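Side-chain contacts in transcriptional repressor of the blcABC operon (Agrobacterium tumefaciens, PDB 3MQ0), which represses transcription of the blcABC operon, probably by binding DNA through an IclR-type helix-turn-helix domain, and is regulated through oligomerization: residues V121-R126 with V132-R137; T160-L165 with D211-E216; A223-R226 with A232-G235. All coordinates share one frame; numbering follows the deposited sequence.

In the fold
All three contacts belong to the GAF-type C-terminal domain of this IclR-family repressor. Interactions 1 and 3 are the bulged hairpins of one antiparallel sheet, with centres about 11 Å apart; strands 120-127 and 232-241 are neighbours, and Thr124 O lies 2.9 Å from Gly235 N, a probable hydrogen bond. Interaction 2 lies about 13 Å from interaction 1 and about 14 Å from interaction 3, centre to centre. Its helix 159-165 packs on both hairpins: Thr160 OG1 is 2.8 Å from Thr124 OG1, a probable hydrogen bond, and Leu164 CD2 is 3.3 Å from Ala234 O. From this helix Lys162 reaches the loop after strand 208-211.

Interaction 1 (V121-R126 with V132-R137); sequences VTLTVR and VYIGCR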
loop_
_atom_site.group_PDB
_atom_site.type_symbol
_atom_site.label_atom_id
_atom_site.label_comp_id
_atom_site.label_asym_id
_atom_site.label_seq_id
_atom_site.Cartn_x
_atom_site.Cartn_y
_atom_site.Cartn_z
ATOM N N VAL B 121 7.843 -25.598 -16.097
ATOM C CA VAL B 121 7.501 -24.194 -15.873
ATOM C C VAL B 121 8.468 -23.594 -14.876
ATOM O O VAL B 121 8.729 -24.198 -13.829
ATOM C CB VAL B 121 6.088 -24.059 -15.277
ATOM C CG1 VAL B 121 5.648 -22.589 -15.276
ATOM C CG2 VAL B 121 5.109 -24.920 -16.048
ATOM N N THR B 122 9.010 -22.422 -15.196
ATOM C CA THR B 122 9.974 -21.772 -14.312
ATOM C C THR B 122 9.458 -20.416 -13.880
ATOM O O THR B 122 8.626 -19.813 -14.551
ATOM C CB THR B 122 11.335 -21.571 -15.011
ATOM O OG1 THR B 122 11.120 -20.880 -16.248
ATOM C CG2 THR B 122 11.969 -22.905 -15.319
ATOM N N LEU B 123 9.960 -19.953 -12.743
ATOM C CA LEU B 123 9.622 -18.645 -12.198
ATOM C C LEU B 123 10.945 -17.980 -11.868
ATOM O O LEU B 123 11.778 -18.571 -11.175
ATOM C CB LEU B 123 8.829 -18.811 -10.908
ATOM C CG LEU B 123 8.429 -17.543 -10.137
ATOM C CD1 LEU B 123 7.377 -16.799 -10.935
ATOM C CD2 LEU B 123 7.912 -17.906 -8.724
ATOM N N THR B 124 11.134 -16.756 -12.351
ATOM C CA THR B 124 12.404 -16.070 -12.173
ATOM C C THR B 124 12.222 -14.637 -11.731
ATOM O O THR B 124 11.143 -14.062 -11.876
ATOM C CB THR B 124 13.192 -16.009 -13.484
ATOM O OG1 THR B 124 12.512 -15.134 -14.393
ATOM C CG2 THR B 124 13.340 -17.393 -14.096
ATOM N N VAL B 125 13.292 -14.057 -11.201
ATOM C CA VAL B 125 13.345 -12.613 -10.975
ATOM C C VAL B 125 14.567 -12.093 -11.678
ATOM O O VAL B 125 15.502 -12.852 -11.882
ATOM C CB VAL B 125 13.445 -12.265 -9.482
ATOM C CG1 VAL B 125 12.194 -12.750 -8.741
ATOM C CG2 VAL B 125 14.687 -12.896 -8.869
ATOM N N ARG B 126 14.557 -10.815 -12.069
ATOM C CA ARG B 126 15.739 -10.200 -12.685
ATOM C C ARG B 126 16.610 -9.500 -11.648
ATOM O O ARG B 126 16.113 -8.735 -10.822
ATOM C CB ARG B 126 15.343 -9.183 -13.772
ATOM C CG ARG B 126 16.534 -8.664 -14.568
ATOM C CD ARG B 126 16.127 -7.634 -15.648
ATOM N NE ARG B 126 15.476 -6.459 -15.068
ATOM C CZ ARG B 126 16.126 -5.418 -14.568
ATOM N NH1 ARG B 126 17.454 -5.393 -14.560
ATOM N NH2 ARG B 126 15.447 -4.404 -14.064
ATOM N N VAL B 132 17.295 -15.001 -12.093
ATOM C CA VAL B 132 17.570 -15.974 -11.036
ATOM C C VAL B 132 16.337 -16.846 -10.872
ATOM O O VAL B 132 15.222 -16.323 -10.766
ATOM C CB VAL B 132 17.873 -15.261 -9.703
ATOM C CG1 VAL B 132 18.113 -16.282 -8.592
ATOM C CG2 VAL B 132 19.071 -14.327 -9.867
ATOM N N TYR B 133 16.525 -18.162 -10.910
ATOM C CA TYR B 133 15.418 -19.114 -10.823
ATOM C C TYR B 133 14.961 -19.272 -9.386
ATOM O O TYR B 133 15.740 -19.671 -8.531
ATOM C CB TYR B 133 15.794 -20.467 -11.488
ATOM C CG TYR B 133 15.898 -20.235 -12.958
ATOM C CD1 TYR B 133 17.058 -19.721 -13.504
ATOM C CD2 TYR B 133 14.788 -20.381 -13.784
ATOM C CE1 TYR B 133 17.135 -19.398 -14.849
ATOM C CE2 TYR B 133 14.854 -20.065 -15.129
ATOM C CZ TYR B 133 16.035 -19.581 -15.653
ATOM O OH TYR B 133 16.119 -19.265 -16.986
ATOM N N ILE B 134 13.711 -18.917 -9.111
ATOM C CA ILE B 134 13.196 -19.046 -7.753
ATOM C C ILE B 134 12.118 -20.108 -7.610
ATOM O O ILE B 134 11.745 -20.476 -6.491
ATOM C CB ILE B 134 12.684 -17.710 -7.193
ATOM C CG1 ILE B 134 11.544 -17.150 -8.048
ATOM C CG2 ILE B 134 13.827 -16.701 -7.128
ATOM C CD1 ILE B 134 10.797 -15.985 -7.385
ATOM N N GLY B 135 11.607 -20.589 -8.733
ATOM C CA GLY B 135 10.631 -21.671 -8.722
ATOM C C GLY B 135 10.734 -22.499 -9.983
ATOM O O GLY B 135 11.141 -21.993 -11.027
ATOM N N CYS B 136 10.401 -23.784 -9.883
ATOM C CA CYS B 136 10.459 -24.655 -11.047
ATOM C C CYS B 136 9.545 -25.853 -10.864
ATOM O O CYS B 136 9.674 -26.585 -9.881
ATOM C CB CYS B 136 11.894 -25.133 -11.305
ATOM S SG CYS B 136 12.072 -26.220 -12.772
ATOM N N ARG B 137 8.623 -26.052 -11.806
ATOM C CA ARG B 137 7.786 -27.250 -11.803
ATOM C C ARG B 137 8.163 -28.120 -13.001
ATOM O O ARG B 137 7.944 -27.739 -14.148
ATOM C CB ARG B 137 6.289 -26.909 -11.791
ATOM C CG ARG B 137 5.399 -28.152 -11.578
ATOM C CD ARG B 137 3.910 -27.895 -11.798
ATOM N NE ARG B 137 3.454 -27.914 -13.197
ATOM C CZ ARG B 137 4.113 -28.440 -14.228
ATOM N NH1 ARG B 137 5.286 -29.032 -14.064
ATOM N NH2 ARG B 137 3.585 -28.370 -15.439
#
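Thr124 CG2 presses on one face of the Tyr133 ring, 3.6 Å from the ring centroid and 30° off its normal, a CH-pi contact displaced toward CD2 and CE2. At the ring edge, in its plane, lies Thr122 CB, 3.8 Å from Tyr133 CE2. A chi1 of 69° on Thr124 sets CG2 anti to the carbonyl carbon and over the tyrosine, while OG1 turns to Thr160 of helix 159-165.

This buried side contrasts with the looser one formed by the partly exposed Val125, Val132 and Ile134. Ile134 CD1 bridges from buried Leu123 CD2, at 3.7 Å, to Val125 CG1, at 3.8 Å. At the far end buried Val121 packs on Arg137, its CG2 over one guanidinium face and 3.8 Å from NH2, which is hydrogen-bonded to Tyr119 O.

A classic beta bulge shifts the antiparallel register by one: Ile134 N at 2.8 Å and Gly135 N at 3.2 Å both donate to Leu123 O. Gly135 O, in return, accepts from Leu123 N, which stands 44° out of its carbonyl plane. The hairpin thus keeps its backbone bonding across the extra residue, with one carbonyl serving two amides.

Interaction 2 (T160-L165 with D211-E216); sequences TGKILL and DGQIRE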
loop_
_atom_site.group_PDB
_atom_site.type_symbol
_atom_site.label_atom_id
_atom_site.label_comp_id
_atom_site.label_asym_id
_atom_site.label_seq_id
_atom_site.Cartn_x
_atom_site.Cartn_y
_atom_site.Cartn_z
ATOM N N THR B 160 11.959 -15.498 -19.834
ATOM C CA THR B 160 11.615 -14.578 -18.740
ATOM C C THR B 160 12.469 -13.327 -18.770
ATOM O O THR B 160 11.979 -12.247 -18.446
ATOM C CB THR B 160 11.762 -15.187 -17.326
ATOM O OG1 THR B 160 13.103 -15.635 -17.128
ATOM C CG2 THR B 160 10.795 -16.359 -17.118
ATOM N N GLY B 161 13.743 -13.492 -19.140
ATOM C CA GLY B 161 14.677 -12.379 -19.240
ATOM C C GLY B 161 14.215 -11.348 -20.263
ATOM O O GLY B 161 14.189 -10.162 -19.980
ATOM N N LYS B 162 13.842 -11.801 -21.457
ATOM C CA LYS B 162 13.310 -10.892 -22.475
ATOM C C LYS B 162 12.057 -10.154 -21.999
ATOM O O LYS B 162 11.918 -8.952 -22.207
ATOM C CB LYS B 162 13.017 -11.645 -23.778
ATOM C CG LYS B 162 14.256 -12.222 -24.470
ATOM C CD LYS B 162 13.846 -13.118 -25.651
ATOM C CE LYS B 162 14.990 -14.060 -26.062
ATOM N NZ LYS B 162 16.114 -13.260 -26.619
ATOM N N ILE B 163 11.126 -10.869 -21.380
ATOM C CA ILE B 163 9.909 -10.196 -20.942
ATOM C C ILE B 163 10.222 -9.169 -19.840
ATOM O O ILE B 163 9.692 -8.060 -19.874
ATOM C CB ILE B 163 8.747 -11.175 -20.561
ATOM C CG1 ILE B 163 7.405 -10.430 -20.489
ATOM C CG2 ILE B 163 9.008 -11.839 -19.246
ATOM C CD1 ILE B 163 6.681 -10.294 -21.789
ATOM N N LEU B 164 11.083 -9.518 -18.895
ATOM C CA LEU B 164 11.445 -8.572 -17.836
ATOM C C LEU B 164 12.245 -7.380 -18.376
ATOM O O LEU B 164 12.049 -6.246 -17.940
ATOM C CB LEU B 164 12.176 -9.270 -16.680
ATOM C CG LEU B 164 11.332 -10.359 -15.992
ATOM C CD1 LEU B 164 12.156 -11.158 -15.003
ATOM C CD2 LEU B 164 10.114 -9.726 -15.304
ATOM N N LEU B 165 13.121 -7.622 -19.344
ATOM C CA LEU B 165 13.885 -6.532 -19.962
ATOM C C LEU B 165 12.999 -5.641 -20.841
ATOM O O LEU B 165 13.338 -4.486 -21.112
ATOM C CB LEU B 165 15.038 -7.097 -20.809
ATOM C CG LEU B 165 16.218 -7.690 -20.037
ATOM C CD1 LEU B 165 17.232 -8.301 -20.999
ATOM C CD2 LEU B 165 16.901 -6.633 -19.146
ATOM N N ASP B 211 13.942 -19.004 -28.721
ATOM C CA ASP B 211 14.040 -20.137 -29.622
ATOM C C ASP B 211 15.472 -20.658 -29.637
ATOM O O ASP B 211 16.260 -20.317 -30.526
ATOM C CB ASP B 211 13.597 -19.739 -31.028
ATOM C CG ASP B 211 13.408 -20.948 -31.944
ATOM O OD1 ASP B 211 13.841 -22.058 -31.559
ATOM O OD2 ASP B 211 12.834 -20.790 -33.046
ATOM N N GLY B 212 15.810 -21.468 -28.637
ATOM C CA GLY B 212 17.104 -22.129 -28.589
ATOM C C GLY B 212 18.300 -21.241 -28.284
ATOM O O GLY B 212 19.419 -21.529 -28.715
ATOM N N GLN B 213 18.074 -20.181 -27.518
ATOM C CA GLN B 213 19.147 -19.247 -27.138
ATOM C C GLN B 213 19.918 -19.656 -25.885
ATOM O O GLN B 213 20.928 -19.046 -25.554
ATOM C CB GLN B 213 18.585 -17.833 -26.974
ATOM C CG GLN B 213 17.967 -17.336 -28.273
ATOM C CD GLN B 213 17.703 -15.855 -28.281
ATOM O OE1 GLN B 213 18.376 -15.079 -27.591
ATOM N NE2 GLN B 213 16.713 -15.446 -29.068
ATOM N N ILE B 214 19.428 -20.681 -25.191
ATOM C CA ILE B 214 20.097 -21.210 -23.999
ATOM C C ILE B 214 20.610 -22.622 -24.261
ATOM O O ILE B 214 21.759 -22.957 -23.954
ATOM C CB ILE B 214 19.125 -21.278 -22.805
ATOM C CG1 ILE B 214 18.666 -19.881 -22.397
ATOM C CG2 ILE B 214 19.772 -22.023 -21.637
ATOM C CD1 ILE B 214 19.804 -18.978 -21.940
ATOM N N ARG B 215 19.742 -23.455 -24.818
ATOM C CA ARG B 215 20.134 -24.783 -25.257
ATOM C C ARG B 215 19.569 -25.042 -26.634
ATOM O O ARG B 215 18.414 -24.745 -26.902
ATOM C CB ARG B 215 19.612 -25.856 -24.299
ATOM C CG ARG B 215 20.462 -26.087 -23.069
ATOM C CD ARG B 215 20.339 -27.534 -22.586
ATOM N NE ARG B 215 20.937 -27.730 -21.267
ATOM C CZ ARG B 215 22.238 -27.890 -21.046
ATOM N NH1 ARG B 215 23.095 -27.874 -22.057
ATOM N NH2 ARG B 215 22.681 -28.063 -19.808
ATOM N N GLU B 216 20.381 -25.617 -27.509
ATOM C CA GLU B 216 19.889 -25.994 -28.822
ATOM C C GLU B 216 18.740 -26.986 -28.663
ATOM O O GLU B 216 18.815 -27.923 -27.863
ATOM C CB GLU B 216 21.019 -26.584 -29.665
ATOM C CG GLU B 216 22.289 -25.747 -29.614
ATOM C CD GLU B 216 23.041 -25.742 -30.929
ATOM O OE1 GLU B 216 23.469 -26.829 -31.375
ATOM O OE2 GLU B 216 23.195 -24.648 -31.518
#
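Lys162 and Gln213 meet because each directs CG anti to its own carbonyl carbon and sends a long side chain across a CA-CA separation of 11.2 Å. The lysine chain runs extended until chi4, where a turn to -67° carries NZ round to the glutamine amide; Gln213 is extended beyond CG.

Lys162 NZ donates to Gln213 OE1 at 3.1 Å. The approach is oblique: the C=O...N angle is only 99°, and NZ stands above the carbonyl plane, off the lone-pair directions. The ammonium therefore stands obliquely off the OE1/NE2 end of the amide, above its plane, also 3.5 Å from Gln213 CD and 3.3 Å from Gln213 NE2. That last pair joins two donors and is no hydrogen bond. Lys162 CE follows the same side of the amide, 3.7 Å from Gln213 NE2.

Outside the two segments, Glu198 of helix 192-205 supplies the stronger partner of each group: its OE1 forms a salt bridge with Lys162 NZ, and its OE2 accepts from Gln213 NE2. Lys162 NZ also bonds Pro156 O, and Gln213 OE1 also accepts from Val189 N. With Val189 N on its oxygen and Glu198 on its nitrogen, the amide has its rotation fixed, which supports the assignment of OE1 and NE2.

The contact joins helix 159-165 to the loop between strands 208-211 and 218-226. Both residues are buried, so the glutamate probably offsets the lysine charge and helps keep it protonated. The oblique bond to OE1 is then one part of a polar network in which the carboxylate probably supplies most of the electrostatic attraction.

Interaction 3 (A223-R226 with A232-G235); sequences AAIR and ASAG
Ile225 O and Ser233 N form the central bond of this hairpin, 2.9 Å long and nearly straight at the carbonyl, with a C=O...N angle of 161°. The same oxygen receives Ala234 N in a weak bond of 3.3 Å and, in a second weak bond, the Ser233 hydroxyl, with OG at 3.5 Å. A chi1 of 61° places this OG between the backbone N and the carbonyl carbon of Ser233, directing it to the carbonyl opposite. Ser233 and Ala234 facing Ile225 together make a classic beta bulge. In the reverse direction Ile225 N donates to Ala234 O at 2.9 Å, from 37° out of the carbonyl plane.

Apolar contact is modest: Ile225 CB meets Ala234 CB at 4.1 Å on one face of the sheet. Farther toward the turn, the extended Arg226 chain passes Ala232, its NH1 lying 3.8 Å from Ala232 CB; that nitrogen is hydrogen-bonded to Gly230 O in the connecting loop.

Helices cover both faces of the hairpin. Helix 247-267 covers Ile225 through Ala261 and Leu264, and its Ser265 OG bonds Arg226 N. Helix 159-165 lies against the other face, with Ile163 on Ala224 and Leu164 on Ala232, while within the sheet strand 232-241 lies between strands 120-127 and 218-226.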
loop_
_atom_site.group_PDB
_atom_site.type_symbol
_atom_site.label_atom_id
_atom_site.label_comp_id
_atom_site.label_asym_id
_atom_site.label_seq_id
_atom_site.Cartn_x
_atom_site.Cartn_y
_atom_site.Cartn_z
ATOM N N ALA B 223 6.147 -14.912 -19.873
ATOM C CA ALA B 223 5.199 -13.836 -19.599
ATOM C C ALA B 223 5.542 -13.143 -18.282
ATOM O O ALA B 223 6.241 -13.699 -17.434
ATOM C CB ALA B 223 3.774 -14.379 -19.538
ATOM N N ALA B 224 5.028 -11.933 -18.101
ATOM C CA ALA B 224 5.375 -11.135 -16.939
ATOM C C ALA B 224 4.370 -11.301 -15.800
ATOM O O ALA B 224 3.167 -11.353 -16.019
ATOM C CB ALA B 224 5.460 -9.660 -17.321
ATOM N N ILE B 225 4.890 -11.350 -14.584
ATOM C CA ILE B 225 4.075 -11.346 -13.371
ATOM C C ILE B 225 4.239 -9.967 -12.759
ATOM O O ILE B 225 5.362 -9.476 -12.616
ATOM C CB ILE B 225 4.568 -12.409 -12.364
ATOM C CG1 ILE B 225 4.604 -13.812 -12.993
ATOM C CG2 ILE B 225 3.737 -12.375 -11.070
ATOM C CD1 ILE B 225 3.306 -14.254 -13.580
ATOM N N ARG B 226 3.130 -9.329 -12.406
ATOM C CA ARG B 226 3.205 -7.993 -11.831
ATOM C C ARG B 226 2.736 -7.977 -10.385
ATOM O O ARG B 226 1.854 -8.755 -10.004
ATOM C CB ARG B 226 2.396 -7.016 -12.675
ATOM C CG ARG B 226 3.011 -6.858 -14.060
ATOM C CD ARG B 226 2.206 -5.986 -14.999
ATOM N NE ARG B 226 2.756 -6.106 -16.350
ATOM C CZ ARG B 226 3.834 -5.463 -16.779
ATOM N NH1 ARG B 226 4.477 -4.631 -15.972
ATOM N NH2 ARG B 226 4.268 -5.648 -18.021
ATOM N N ALA B 232 6.672 -5.050 -13.187
ATOM C CA ALA B 232 7.005 -6.441 -13.470
ATOM C C ALA B 232 7.984 -6.945 -12.422
ATOM O O ALA B 232 9.129 -6.513 -12.378
ATOM C CB ALA B 232 7.598 -6.570 -14.845
ATOM N N SER B 233 7.531 -7.859 -11.574
ATOM C CA SER B 233 8.336 -8.301 -10.440
ATOM C C SER B 233 8.977 -9.656 -10.673
ATOM O O SER B 233 9.965 -10.001 -10.023
ATOM C CB SER B 233 7.488 -8.345 -9.166
ATOM O OG SER B 233 6.407 -9.256 -9.296
ATOM N N ALA B 234 8.395 -10.435 -11.579
ATOM C CA ALA B 234 8.896 -11.774 -11.843
ATOM C C ALA B 234 8.494 -12.190 -13.246
ATOM O O ALA B 234 7.689 -11.527 -13.883
ATOM C CB ALA B 234 8.345 -12.767 -10.813
ATOM N N GLY B 235 9.070 -13.288 -13.718
ATOM C CA GLY B 235 8.720 -13.836 -15.021
ATOM C C GLY B 235 8.336 -15.295 -14.864
ATOM O O GLY B 235 8.840 -15.993 -13.983
#